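Local coordinates for protein phosphoribosylaminoimidazole-succinocarboxamide synthase (Pyrococcus horikoshii, PDB 4O81) that catalyses the ATP-dependent joining of L-aspartate to 5-amino-1-(5-phospho-D-ribosyl)imidazole-4-carboxylate, giving the succinocarboxamide intermediate of de novo purine biosynthesis, at residues Trp47-Leu52 with Ile192-Cys197; Val92-Ala97 with Pro113-Glu118; Ile170-Lys175 with Arg198-Lys203. All blocks are in the same frame, centred on the assembly; numbering follows the deposited sequence.

Overall arrangement
Contacts 2 and 3 lie 11 Å apart, centre to centre, in one antiparallel sheet, where strands 84-93 and 169-180 are neighbours; backbone bonds join Val92 to Phe174 and Asn94 to Val172. Contact 1 brings helix 45-62 against the loop that leads into strand 197-201, with its centre 13 Å from that of contact 3 and 20 Å from that of contact 2. Along the chain contact 2 closes before contact 3 opens; it is nested within the span closed by contact 1, whose segments alternate with those of contact 3. All three reach one AMP: contact 1 at the base and ribose, contact 2 at the phosphate, contact 3 at base, ribose and phosphate.

Contact 1: residues Trp47-Leu52 with Ile192-Cys197; sequences WLNAQL and ISPDTC. With AMP (adenosine monophosphate), chain K.
An ST turn at Ser193, in the loop leading into strand 197-201, packs against Asn49 and Leu52 of helix 45-62. Ser193 OG accepts the backbone N of Asp195 at 3.2 Å; its hydroxyl also pairs with Glu191. Its chi1 of 71° sets OG between the backbone N and the carbonyl carbon, within reach of the N-H two residues on. A second brace runs from Ser193 N to Thr196 OG1, 3.1 Å and nearly straight at 170°. The two ends of the Asn49 amide meet different parts of this turn: Asn49 OD1 rests 3.4 Å from Pro194 CD and also meets Ser193 CB, while Asn49 ND2 lies 3.2 Å from Asp195 OD1. The amide and carboxylate planes stand 76° apart, so the two groups meet crosswise. Stronger partners hold Asp195: Lys45 in a salt bridge at OD1 and Tyr224 at OD2. Leu52 crosses the proline ring at about a right angle, its CD1 3.6 Å from Pro194 CD. Farther along the loop, Thr196 CG2 lies 3.7 Å from C2 of the AMP base, so the turn links the helix to the nucleotide site. The whole contact is buried: Tyr224 of helix 220-232 touches both Asn49 and Pro194, Phe27 of strand 22-27 packs on Asn49, and Thr196 bonds through its backbone to Lys175 on strand 169-180.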
loop_
_atom_site.group_PDB
_atom_site.type_symbol
_atom_site.label_atom_id
_atom_site.label_comp_id
_atom_site.label_asym_id
_atom_site.label_seq_id
_atom_site.Cartn_x
_atom_site.Cartn_y
_atom_site.Cartn_z
ATOM N N TRP A 47 -8.190 -13.454 -24.535
ATOM C CA TRP A 47 -9.372 -12.999 -23.810
ATOM C C TRP A 47 -9.012 -12.682 -22.380
ATOM O O TRP A 47 -9.341 -11.610 -21.872
ATOM C CB TRP A 47 -10.486 -14.045 -23.876
ATOM C CG TRP A 47 -11.802 -13.558 -23.320
ATOM C CD1 TRP A 47 -12.852 -12.973 -24.022
ATOM C CD2 TRP A 47 -12.250 -13.581 -21.911
ATOM N NE1 TRP A 47 -13.882 -12.645 -23.178
ATOM C CE2 TRP A 47 -13.590 -12.985 -21.900
ATOM C CE3 TRP A 47 -11.693 -14.023 -20.709
ATOM C CZ2 TRP A 47 -14.325 -12.849 -20.731
ATOM C CZ3 TRP A 47 -12.442 -13.875 -19.533
ATOM C CH2 TRP A 47 -13.723 -13.299 -19.547
ATOM N N LEU A 48 -8.308 -13.604 -21.734
ATOM C CA LEU A 48 -7.897 -13.429 -20.341
ATOM C C LEU A 48 -7.002 -12.201 -20.142
ATOM O O LEU A 48 -7.199 -11.446 -19.187
ATOM C CB LEU A 48 -7.226 -14.703 -19.809
ATOM C CG LEU A 48 -8.150 -15.879 -19.468
ATOM C CD1 LEU A 48 -7.356 -17.169 -19.392
ATOM C CD2 LEU A 48 -8.940 -15.655 -18.178
ATOM N N ASN A 49 -6.053 -11.990 -21.059
ATOM C CA ASN A 49 -5.109 -10.877 -20.953
ATOM C C ASN A 49 -5.774 -9.532 -21.175
ATOM O O ASN A 49 -5.503 -8.563 -20.466
ATOM C CB ASN A 49 -3.913 -11.070 -21.894
ATOM C CG ASN A 49 -2.877 -12.003 -21.328
ATOM O OD1 ASN A 49 -2.942 -12.381 -20.160
ATOM N ND2 ASN A 49 -1.917 -12.400 -22.156
ATOM N N ALA A 50 -6.665 -9.487 -22.160
ATOM C CA ALA A 50 -7.455 -8.293 -22.439
ATOM C C ALA A 50 -8.328 -7.909 -21.234
ATOM O O ALA A 50 -8.321 -6.758 -20.798
ATOM C CB ALA A 50 -8.315 -8.504 -23.686
ATOM N N GLN A 51 -9.056 -8.888 -20.699
ATOM C CA GLN A 51 -9.958 -8.665 -19.574
ATOM C C GLN A 51 -9.190 -8.225 -18.326
ATOM O O GLN A 51 -9.613 -7.305 -17.622
ATOM C CB GLN A 51 -10.782 -9.926 -19.274
ATOM C CG GLN A 51 -11.752 -10.332 -20.382
ATOM C CD GLN A 51 -12.767 -9.244 -20.701
ATOM O OE1 GLN A 51 -13.495 -8.781 -19.820
ATOM N NE2 GLN A 51 -12.814 -8.829 -21.967
ATOM N N LEU A 52 -8.053 -8.870 -18.065
ATOM C CA LEU A 52 -7.243 -8.470 -16.926
ATOM C C LEU A 52 -6.693 -7.058 -17.132
ATOM O O LEU A 52 -6.734 -6.260 -16.211
ATOM C CB LEU A 52 -6.161 -9.508 -16.606
ATOM C CG LEU A 52 -6.692 -10.801 -15.991
ATOM C CD1 LEU A 52 -5.664 -11.922 -15.995
ATOM C CD2 LEU A 52 -7.243 -10.593 -14.587
ATOM N N ILE A 192 -1.355 -4.683 -18.931
ATOM C CA ILE A 192 -1.017 -5.169 -17.595
ATOM C C ILE A 192 -1.725 -6.515 -17.435
ATOM O O ILE A 192 -2.946 -6.580 -17.232
ATOM C CB ILE A 192 -1.422 -4.198 -16.462
ATOM C CG1 ILE A 192 -0.850 -2.793 -16.691
ATOM C CG2 ILE A 192 -0.955 -4.727 -15.114
ATOM C CD1 ILE A 192 -1.507 -1.724 -15.842
ATOM N N SER A 193 -0.940 -7.581 -17.546
ATOM C CA SER A 193 -1.473 -8.937 -17.536
ATOM C C SER A 193 -0.442 -9.921 -16.971
ATOM O O SER A 193 0.689 -9.523 -16.670
ATOM C CB SER A 193 -1.914 -9.343 -18.953
ATOM O OG SER A 193 -0.802 -9.547 -19.805
ATOM N N PRO A 194 -0.824 -11.211 -16.819
ATOM C CA PRO A 194 0.152 -12.208 -16.399
ATOM C C PRO A 194 1.274 -12.422 -17.429
ATOM O O PRO A 194 2.240 -13.120 -17.129
ATOM C CB PRO A 194 -0.691 -13.492 -16.233
ATOM C CG PRO A 194 -2.099 -13.016 -16.069
ATOM C CD PRO A 194 -2.193 -11.761 -16.870
ATOM N N ASP A 195 1.152 -11.834 -18.617
ATOM C CA ASP A 195 2.265 -11.818 -19.567
ATOM C C ASP A 195 3.357 -10.829 -19.139
ATOM O O ASP A 195 4.529 -11.031 -19.450
ATOM C CB ASP A 195 1.795 -11.481 -20.993
ATOM C CG ASP A 195 1.283 -12.702 -21.770
ATOM O OD1 ASP A 195 1.174 -12.582 -23.006
ATOM O OD2 ASP A 195 0.969 -13.766 -21.173
ATOM N N THR A 196 2.965 -9.775 -18.425
ATOM C CA THR A 196 3.870 -8.656 -18.131
ATOM C C THR A 196 4.102 -8.415 -16.633
ATOM O O THR A 196 4.720 -7.410 -16.249
ATOM C CB THR A 196 3.343 -7.351 -18.748
ATOM O OG1 THR A 196 2.061 -7.065 -18.187
ATOM C CG2 THR A 196 3.239 -7.458 -20.275
ATOM N N CYS A 197 3.585 -9.325 -15.808
ATOM C CA CYS A 197 3.746 -9.293 -14.344
ATOM C C CYS A 197 4.151 -10.669 -13.840
ATOM O O CYS A 197 3.804 -11.680 -14.458
ATOM C CB CYS A 197 2.421 -8.955 -13.640
ATOM S SG CYS A 197 1.519 -7.472 -14.127
HETATM P P AMP K . 13.162 -9.935 -15.513
HETATM O O1P AMP K . 14.015 -8.697 -15.727
HETATM O O2P AMP K . 13.304 -10.551 -14.148
HETATM O O3P AMP K . 13.264 -10.970 -16.598
HETATM O "O5'" AMP K . 11.629 -9.392 -15.647
HETATM C "C5'" AMP K . 10.999 -8.545 -14.664
HETATM C "C4'" AMP K . 9.473 -8.379 -14.823
HETATM O "O4'" AMP K . 9.146 -7.513 -15.907
HETATM C "C3'" AMP K . 8.687 -9.665 -15.093
HETATM O "O3'" AMP K . 7.384 -9.566 -14.501
HETATM C "C2'" AMP K . 8.516 -9.690 -16.591
HETATM O "O2'" AMP K . 7.342 -10.413 -16.977
HETATM C "C1'" AMP K . 8.421 -8.208 -16.931
HETATM N N9 AMP K . 9.005 -7.963 -18.271
HETATM C C8 AMP K . 10.275 -7.595 -18.534
HETATM N N7 AMP K . 10.471 -7.460 -19.872
HETATM C C5 AMP K . 9.325 -7.748 -20.495
HETATM C C6 AMP K . 8.846 -7.803 -21.903
HETATM N N6 AMP K . 9.670 -7.518 -22.942
HETATM N N1 AMP K . 7.546 -8.150 -22.101
HETATM C C2 AMP K . 6.714 -8.443 -21.077
HETATM N N3 AMP K . 7.089 -8.408 -19.780
HETATM C C4 AMP K . 8.351 -8.077 -19.431
#

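Contact 2: residues Val92-Ala97 with Pro113-Glu118; sequences VRNVVA and PEPIVE. With AMP (adenosine monophosphate), chain K.
The guanidinium of Arg93 has Glu118 OE1 and AMP O1P at its edge, in its plane, and C5' of the same nucleotide over one face. Arg93 and Glu118 belong to a long-looped antiparallel hairpin of strands 84-93 and 111-121, and Arg93 falls within a family signature sequence of SAICAR synthetases. NH1 donates to Glu118 OE1 at 2.8 Å in a salt bridge that meets the syn side of the carboxylate, 24° out of its plane; the two flat groups are turned 56° apart. A bend about the CG-CD bond, chi3 79°, carries the guanidinium over to this carboxylate, and Arg93 CD packs 3.4 Å from Glu118 OE1. Tyr120 also bonds to OE1, so OE1 has a second partner. The phosphate is gripped by two N-H groups: NH2 reaches O2P at 2.6 Å and NH1 reaches O1P at 3.2 Å. With Arg198 and Ser99 also bonded to AMP, the cluster makes an anion pocket, consistent with a place for the substrate's phosphate. Behind it, Arg93 and Ile116 form a hydrogen-bonded pair and Val92 and Val117 the adjoining non-hydrogen-bonded one. The Val92 and Pro115 side chains lie side by side, and both touch Asn157 of helix 143-165. Asn94, whose ND2 bonds to Asn157, sets its OD1 3.7 Å from Pro115 CB.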
loop_
_atom_site.group_PDB
_atom_site.type_symbol
_atom_site.label_atom_id
_atom_site.label_comp_id
_atom_site.label_asym_id
_atom_site.label_seq_id
_atom_site.Cartn_x
_atom_site.Cartn_y
_atom_site.Cartn_z
ATOM N N VAL A 92 9.098 -2.574 -12.081
ATOM C CA VAL A 92 9.027 -2.357 -10.644
ATOM C C VAL A 92 9.073 -3.720 -9.964
ATOM O O VAL A 92 8.382 -4.664 -10.404
ATOM C CB VAL A 92 7.764 -1.591 -10.196
ATOM C CG1 VAL A 92 7.823 -1.290 -8.694
ATOM C CG2 VAL A 92 7.603 -0.307 -10.982
ATOM N N ARG A 93 9.887 -3.810 -8.906
ATOM C CA ARG A 93 10.161 -5.079 -8.237
ATOM C C ARG A 93 9.935 -4.974 -6.733
ATOM O O ARG A 93 10.504 -4.100 -6.069
ATOM C CB ARG A 93 11.591 -5.563 -8.551
ATOM C CG ARG A 93 11.993 -5.314 -10.010
ATOM C CD ARG A 93 13.347 -5.908 -10.395
ATOM N NE ARG A 93 13.228 -7.332 -10.643
ATOM C CZ ARG A 93 13.509 -7.954 -11.789
ATOM N NH1 ARG A 93 13.994 -7.306 -12.836
ATOM N NH2 ARG A 93 13.319 -9.267 -11.870
ATOM N N ASN A 94 9.103 -5.876 -6.204
ATOM C CA ASN A 94 8.837 -5.954 -4.771
ATOM C C ASN A 94 9.529 -7.147 -4.123
ATOM O O ASN A 94 9.871 -7.109 -2.949
ATOM C CB ASN A 94 7.331 -6.047 -4.525
ATOM C CG ASN A 94 6.597 -4.845 -5.051
ATOM O OD1 ASN A 94 6.914 -3.730 -4.659
ATOM N ND2 ASN A 94 5.649 -5.052 -5.976
ATOM N N VAL A 95 9.678 -8.220 -4.896
ATOM C CA VAL A 95 10.235 -9.487 -4.412
ATOM C C VAL A 95 11.309 -9.927 -5.407
ATOM O O VAL A 95 11.093 -9.827 -6.601
ATOM C CB VAL A 95 9.106 -10.556 -4.326
ATOM C CG1 VAL A 95 9.672 -11.937 -4.055
ATOM C CG2 VAL A 95 8.073 -10.175 -3.272
ATOM N N VAL A 96 12.444 -10.422 -4.918
ATOM C CA VAL A 96 13.555 -10.883 -5.772
ATOM C C VAL A 96 13.127 -12.089 -6.630
ATOM O O VAL A 96 12.645 -13.091 -6.113
ATOM C CB VAL A 96 14.827 -11.223 -4.932
ATOM C CG1 VAL A 96 15.940 -11.832 -5.802
ATOM C CG2 VAL A 96 15.343 -9.999 -4.180
ATOM N N ALA A 97 13.276 -11.958 -7.941
ATOM C CA ALA A 97 12.962 -13.025 -8.898
ATOM C C ALA A 97 13.628 -12.683 -10.223
ATOM O O ALA A 97 14.099 -11.549 -10.410
ATOM C CB ALA A 97 11.449 -13.174 -9.085
ATOM N N PRO A 113 13.013 -4.291 1.006
ATOM C CA PRO A 113 12.559 -3.321 2.009
ATOM C C PRO A 113 11.747 -2.212 1.346
ATOM O O PRO A 113 10.814 -1.703 1.939
ATOM C CB PRO A 113 13.867 -2.770 2.603
ATOM C CG PRO A 113 14.932 -3.091 1.595
ATOM C CD PRO A 113 14.482 -4.327 0.872
ATOM N N GLU A 114 12.094 -1.885 0.101
ATOM C CA GLU A 114 11.393 -0.863 -0.673
ATOM C C GLU A 114 11.298 -1.337 -2.104
ATOM O O GLU A 114 12.107 -2.166 -2.523
ATOM C CB GLU A 114 12.194 0.444 -0.649
ATOM C CG GLU A 114 12.127 1.211 0.660
ATOM C CD GLU A 114 12.918 2.504 0.596
ATOM O OE1 GLU A 114 14.067 2.481 0.095
ATOM O OE2 GLU A 114 12.387 3.547 1.028
ATOM N N PRO A 115 10.324 -0.820 -2.872
ATOM C CA PRO A 115 10.257 -1.253 -4.277
ATOM C C PRO A 115 11.447 -0.733 -5.094
ATOM O O PRO A 115 11.950 0.362 -4.845
ATOM C CB PRO A 115 8.937 -0.657 -4.794
ATOM C CG PRO A 115 8.200 -0.166 -3.589
ATOM C CD PRO A 115 9.194 0.048 -2.487
ATOM N N ILE A 116 11.899 -1.534 -6.048
ATOM C CA ILE A 116 13.024 -1.174 -6.902
ATOM C C ILE A 116 12.479 -0.851 -8.293
ATOM O O ILE A 116 11.699 -1.629 -8.836
ATOM C CB ILE A 116 14.040 -2.338 -6.980
ATOM C CG1 ILE A 116 14.815 -2.451 -5.659
ATOM C CG2 ILE A 116 14.988 -2.183 -8.174
ATOM C CD1 ILE A 116 15.889 -3.536 -5.674
ATOM N N VAL A 117 12.878 0.297 -8.853
ATOM C CA VAL A 117 12.513 0.646 -10.233
ATOM C C VAL A 117 13.753 0.475 -11.107
ATOM O O VAL A 117 14.818 1.054 -10.822
ATOM C CB VAL A 117 12.004 2.102 -10.381
ATOM C CG1 VAL A 117 11.521 2.343 -11.812
ATOM C CG2 VAL A 117 10.898 2.420 -9.378
ATOM N N GLU A 118 13.619 -0.343 -12.148
ATOM C CA GLU A 118 14.649 -0.481 -13.181
ATOM C C GLU A 118 14.142 0.041 -14.535
ATOM O O GLU A 118 12.967 -0.162 -14.881
ATOM C CB GLU A 118 15.072 -1.946 -13.332
ATOM C CG GLU A 118 15.704 -2.558 -12.088
ATOM C CD GLU A 118 15.750 -4.081 -12.135
ATOM O OE1 GLU A 118 15.135 -4.729 -13.036
ATOM O OE2 GLU A 118 16.409 -4.645 -11.247
HETATM P P AMP K . 13.162 -9.935 -15.513
HETATM O O1P AMP K . 14.015 -8.697 -15.727
HETATM O O2P AMP K . 13.304 -10.551 -14.148
HETATM O O3P AMP K . 13.264 -10.970 -16.598
HETATM O "O5'" AMP K . 11.629 -9.392 -15.647
HETATM C "C5'" AMP K . 10.999 -8.545 -14.664
HETATM C "C4'" AMP K . 9.473 -8.379 -14.823
HETATM O "O4'" AMP K . 9.146 -7.513 -15.907
HETATM C "C3'" AMP K . 8.687 -9.665 -15.093
HETATM O "O3'" AMP K . 7.384 -9.566 -14.501
HETATM C "C2'" AMP K . 8.516 -9.690 -16.591
HETATM O "O2'" AMP K . 7.342 -10.413 -16.977
HETATM C "C1'" AMP K . 8.421 -8.208 -16.931
HETATM N N9 AMP K . 9.005 -7.963 -18.271
HETATM C C8 AMP K . 10.275 -7.595 -18.534
HETATM N N7 AMP K . 10.471 -7.460 -19.872
HETATM C C5 AMP K . 9.325 -7.748 -20.495
HETATM C C6 AMP K . 8.846 -7.803 -21.903
HETATM N N6 AMP K . 9.670 -7.518 -22.942
HETATM N N1 AMP K . 7.546 -8.150 -22.101
HETATM C C2 AMP K . 6.714 -8.443 -21.077
HETATM N N3 AMP K . 7.089 -8.408 -19.780
HETATM C C4 AMP K . 8.351 -8.077 -19.431
#

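Contact 3: residues Ile170-Lys175 with Arg198-Lys203; sequences ILVDFK and RFWDAK. With AMP (adenosine monophosphate), chain K.
Strands 170-175 and 198-201 run antiparallel, their short axes 4.8 Å apart with an angle of 153° between directions. Ile170 and Trp200 form a hydrogen-bonded pair, joined in both directions, with Leu171 facing Phe199 beside it. A beta bulge then places both Val172 and Asp173 opposite Arg198: Val172 N donates to Arg198 O, and Arg198 N donates to Asp173 O at 2.8 Å. At the bulge, Val172 lies over the indole face, its CG2 3.5 Å from the centroid of the Trp200 five-membered ring in a CH-pi contact. Leu171 CD1 touches Phe199 CE1 at 3.7 Å, on the side of the sheet covered by helix 143-165. At the polar end, Asp173 splits its carboxylate. OD2 takes Arg198 NH1 at 2.7 Å, in the guanidinium plane, whereas OD1 accepts the ribose O3' of AMP at 2.5 Å. Extended from CG to NE (chi3 -179°), the Arg198 side chain brings NH1 to O2P of the phosphate as well, at 2.9 Å, while Asp211 holds NE by a salt bridge. A leucine in place of Arg198 would probably leave Asp173 OD2 without its close cationic mate and take away one of the grips on the phosphate. Asp173-Lys175, part of a SAICAR synthetase signature sequence, lines a nucleotide pocket, with Lys175 CE packed 3.5 Å from C2 of the base, consistent with a place for the substrate ribonucleotide.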
loop_
_atom_site.group_PDB
_atom_site.type_symbol
_atom_site.label_atom_id
_atom_site.label_comp_id
_atom_site.label_asym_id
_atom_site.label_seq_id
_atom_site.Cartn_x
_atom_site.Cartn_y
_atom_site.Cartn_z
ATOM N N ILE A 170 0.791 -12.259 -4.501
ATOM C CA ILE A 170 1.983 -11.429 -4.403
ATOM C C ILE A 170 2.319 -10.820 -5.766
ATOM O O ILE A 170 2.545 -11.549 -6.760
ATOM C CB ILE A 170 3.194 -12.236 -3.891
ATOM C CG1 ILE A 170 2.876 -12.870 -2.540
ATOM C CG2 ILE A 170 4.447 -11.353 -3.794
ATOM C CD1 ILE A 170 3.824 -13.987 -2.132
ATOM N N LEU A 171 2.341 -9.491 -5.828
ATOM C CA LEU A 171 2.906 -8.826 -7.013
ATOM C C LEU A 171 4.412 -8.810 -6.863
ATOM O O LEU A 171 4.964 -7.978 -6.134
ATOM C CB LEU A 171 2.382 -7.400 -7.164
ATOM C CG LEU A 171 2.823 -6.556 -8.369
ATOM C CD1 LEU A 171 2.427 -7.205 -9.690
ATOM C CD2 LEU A 171 2.183 -5.180 -8.251
ATOM N N VAL A 172 5.070 -9.746 -7.539
ATOM C CA VAL A 172 6.516 -9.956 -7.399
ATOM C C VAL A 172 7.285 -8.856 -8.149
ATOM O O VAL A 172 8.150 -8.192 -7.577
ATOM C CB VAL A 172 6.912 -11.395 -7.861
ATOM C CG1 VAL A 172 8.422 -11.531 -8.050
ATOM C CG2 VAL A 172 6.405 -12.420 -6.832
ATOM N N ASP A 173 6.949 -8.661 -9.426
ATOM C CA ASP A 173 7.491 -7.566 -10.228
ATOM C C ASP A 173 6.585 -7.402 -11.446
ATOM O O ASP A 173 5.661 -8.212 -11.649
ATOM C CB ASP A 173 8.954 -7.820 -10.637
ATOM C CG ASP A 173 9.153 -9.177 -11.304
ATOM O OD1 ASP A 173 8.358 -9.527 -12.173
ATOM O OD2 ASP A 173 10.099 -9.894 -10.955
ATOM N N PHE A 174 6.827 -6.370 -12.242
ATOM C CA PHE A 174 6.044 -6.131 -13.459
ATOM C C PHE A 174 6.693 -5.061 -14.350
ATOM O O PHE A 174 7.493 -4.272 -13.872
ATOM C CB PHE A 174 4.557 -5.808 -13.135
ATOM C CG PHE A 174 4.344 -4.515 -12.391
ATOM C CD1 PHE A 174 3.778 -3.420 -13.033
ATOM C CD2 PHE A 174 4.692 -4.391 -11.055
ATOM C CE1 PHE A 174 3.565 -2.223 -12.360
ATOM C CE2 PHE A 174 4.500 -3.184 -10.385
ATOM C CZ PHE A 174 3.942 -2.103 -11.035
ATOM N N LYS A 175 6.375 -5.086 -15.645
ATOM C CA LYS A 175 6.873 -4.115 -16.603
ATOM C C LYS A 175 5.739 -3.196 -17.032
ATOM O O LYS A 175 4.638 -3.656 -17.284
ATOM C CB LYS A 175 7.461 -4.788 -17.859
ATOM C CG LYS A 175 7.766 -3.800 -18.996
ATOM C CD LYS A 175 7.555 -4.324 -20.420
ATOM C CE LYS A 175 6.203 -4.983 -20.665
ATOM N NZ LYS A 175 5.415 -4.320 -21.741
ATOM N N ARG A 198 4.860 -10.714 -12.716
ATOM C CA ARG A 198 4.996 -11.948 -11.963
ATOM C C ARG A 198 4.024 -11.906 -10.803
ATOM O O ARG A 198 4.094 -11.012 -9.942
ATOM C CB ARG A 198 6.420 -12.193 -11.440
ATOM C CG ARG A 198 7.407 -12.628 -12.515
ATOM C CD ARG A 198 8.696 -13.192 -11.920
ATOM N NE ARG A 198 9.622 -13.588 -12.982
ATOM C CZ ARG A 198 10.614 -12.829 -13.452
ATOM N NH1 ARG A 198 10.863 -11.623 -12.940
ATOM N NH2 ARG A 198 11.382 -13.297 -14.431
ATOM N N PHE A 199 3.123 -12.890 -10.789
ATOM C CA PHE A 199 2.151 -13.051 -9.715
ATOM C C PHE A 199 2.401 -14.386 -9.043
ATOM O O PHE A 199 2.448 -15.428 -9.732
ATOM C CB PHE A 199 0.730 -13.103 -10.257
ATOM C CG PHE A 199 0.284 -11.897 -11.032
ATOM C CD1 PHE A 199 0.393 -10.608 -10.509
ATOM C CD2 PHE A 199 -0.344 -12.069 -12.270
ATOM C CE1 PHE A 199 -0.083 -9.520 -11.216
ATOM C CE2 PHE A 199 -0.823 -10.982 -12.981
ATOM C CZ PHE A 199 -0.695 -9.703 -12.447
ATOM N N TRP A 200 2.559 -14.375 -7.719
ATOM C CA TRP A 200 2.690 -15.617 -6.949
ATOM C C TRP A 200 1.569 -15.761 -5.978
ATOM O O TRP A 200 1.150 -14.785 -5.338
ATOM C CB TRP A 200 3.975 -15.700 -6.116
ATOM C CG TRP A 200 5.269 -15.757 -6.881
ATOM C CD1 TRP A 200 5.454 -15.873 -8.254
ATOM C CD2 TRP A 200 6.611 -15.704 -6.320
ATOM N NE1 TRP A 200 6.783 -15.884 -8.566
ATOM C CE2 TRP A 200 7.531 -15.782 -7.451
ATOM C CE3 TRP A 200 7.127 -15.599 -5.030
ATOM C CZ2 TRP A 200 8.912 -15.754 -7.281
ATOM C CZ3 TRP A 200 8.516 -15.568 -4.870
ATOM C CH2 TRP A 200 9.386 -15.640 -5.973
ATOM N N ASP A 201 1.119 -16.994 -5.806
ATOM C CA ASP A 201 0.180 -17.283 -4.733
ATOM C C ASP A 201 0.822 -16.987 -3.367
ATOM O O ASP A 201 1.964 -17.390 -3.083
ATOM C CB ASP A 201 -0.293 -18.729 -4.782
ATOM C CG ASP A 201 -1.262 -19.024 -3.681
ATOM O OD1 ASP A 201 -2.383 -18.509 -3.756
ATOM O OD2 ASP A 201 -0.877 -19.696 -2.711
ATOM N N ALA A 202 0.095 -16.267 -2.520
ATOM C CA ALA A 202 0.662 -15.803 -1.261
ATOM C C ALA A 202 1.108 -16.937 -0.347
ATOM O O ALA A 202 2.114 -16.801 0.351
ATOM C CB ALA A 202 -0.310 -14.876 -0.524
ATOM N N LYS A 203 0.344 -18.029 -0.343
ATOM C CA LYS A 203 0.608 -19.172 0.536
ATOM C C LYS A 203 1.637 -20.145 -0.035
ATOM O O LYS A 203 2.586 -20.532 0.652
ATOM C CB LYS A 203 -0.706 -19.921 0.828
ATOM C CG LYS A 203 -0.617 -20.858 2.025
HETATM P P AMP K . 13.162 -9.935 -15.513
HETATM O O1P AMP K . 14.015 -8.697 -15.727
HETATM O O2P AMP K . 13.304 -10.551 -14.148
HETATM O O3P AMP K . 13.264 -10.970 -16.598
HETATM O "O5'" AMP K . 11.629 -9.392 -15.647
HETATM C "C5'" AMP K . 10.999 -8.545 -14.664
HETATM C "C4'" AMP K . 9.473 -8.379 -14.823
HETATM O "O4'" AMP K . 9.146 -7.513 -15.907
HETATM C "C3'" AMP K . 8.687 -9.665 -15.093
HETATM O "O3'" AMP K . 7.384 -9.566 -14.501
HETATM C "C2'" AMP K . 8.516 -9.690 -16.591
HETATM O "O2'" AMP K . 7.342 -10.413 -16.977
HETATM C "C1'" AMP K . 8.421 -8.208 -16.931
HETATM N N9 AMP K . 9.005 -7.963 -18.271
HETATM C C8 AMP K . 10.275 -7.595 -18.534
HETATM N N7 AMP K . 10.471 -7.460 -19.872
HETATM C C5 AMP K . 9.325 -7.748 -20.495
HETATM C C6 AMP K . 8.846 -7.803 -21.903
HETATM N N6 AMP K . 9.670 -7.518 -22.942
HETATM N N1 AMP K . 7.546 -8.150 -22.101
HETATM C C2 AMP K . 6.714 -8.443 -21.077
HETATM N N3 AMP K . 7.089 -8.408 -19.780
HETATM C C4 AMP K . 8.351 -8.077 -19.431
#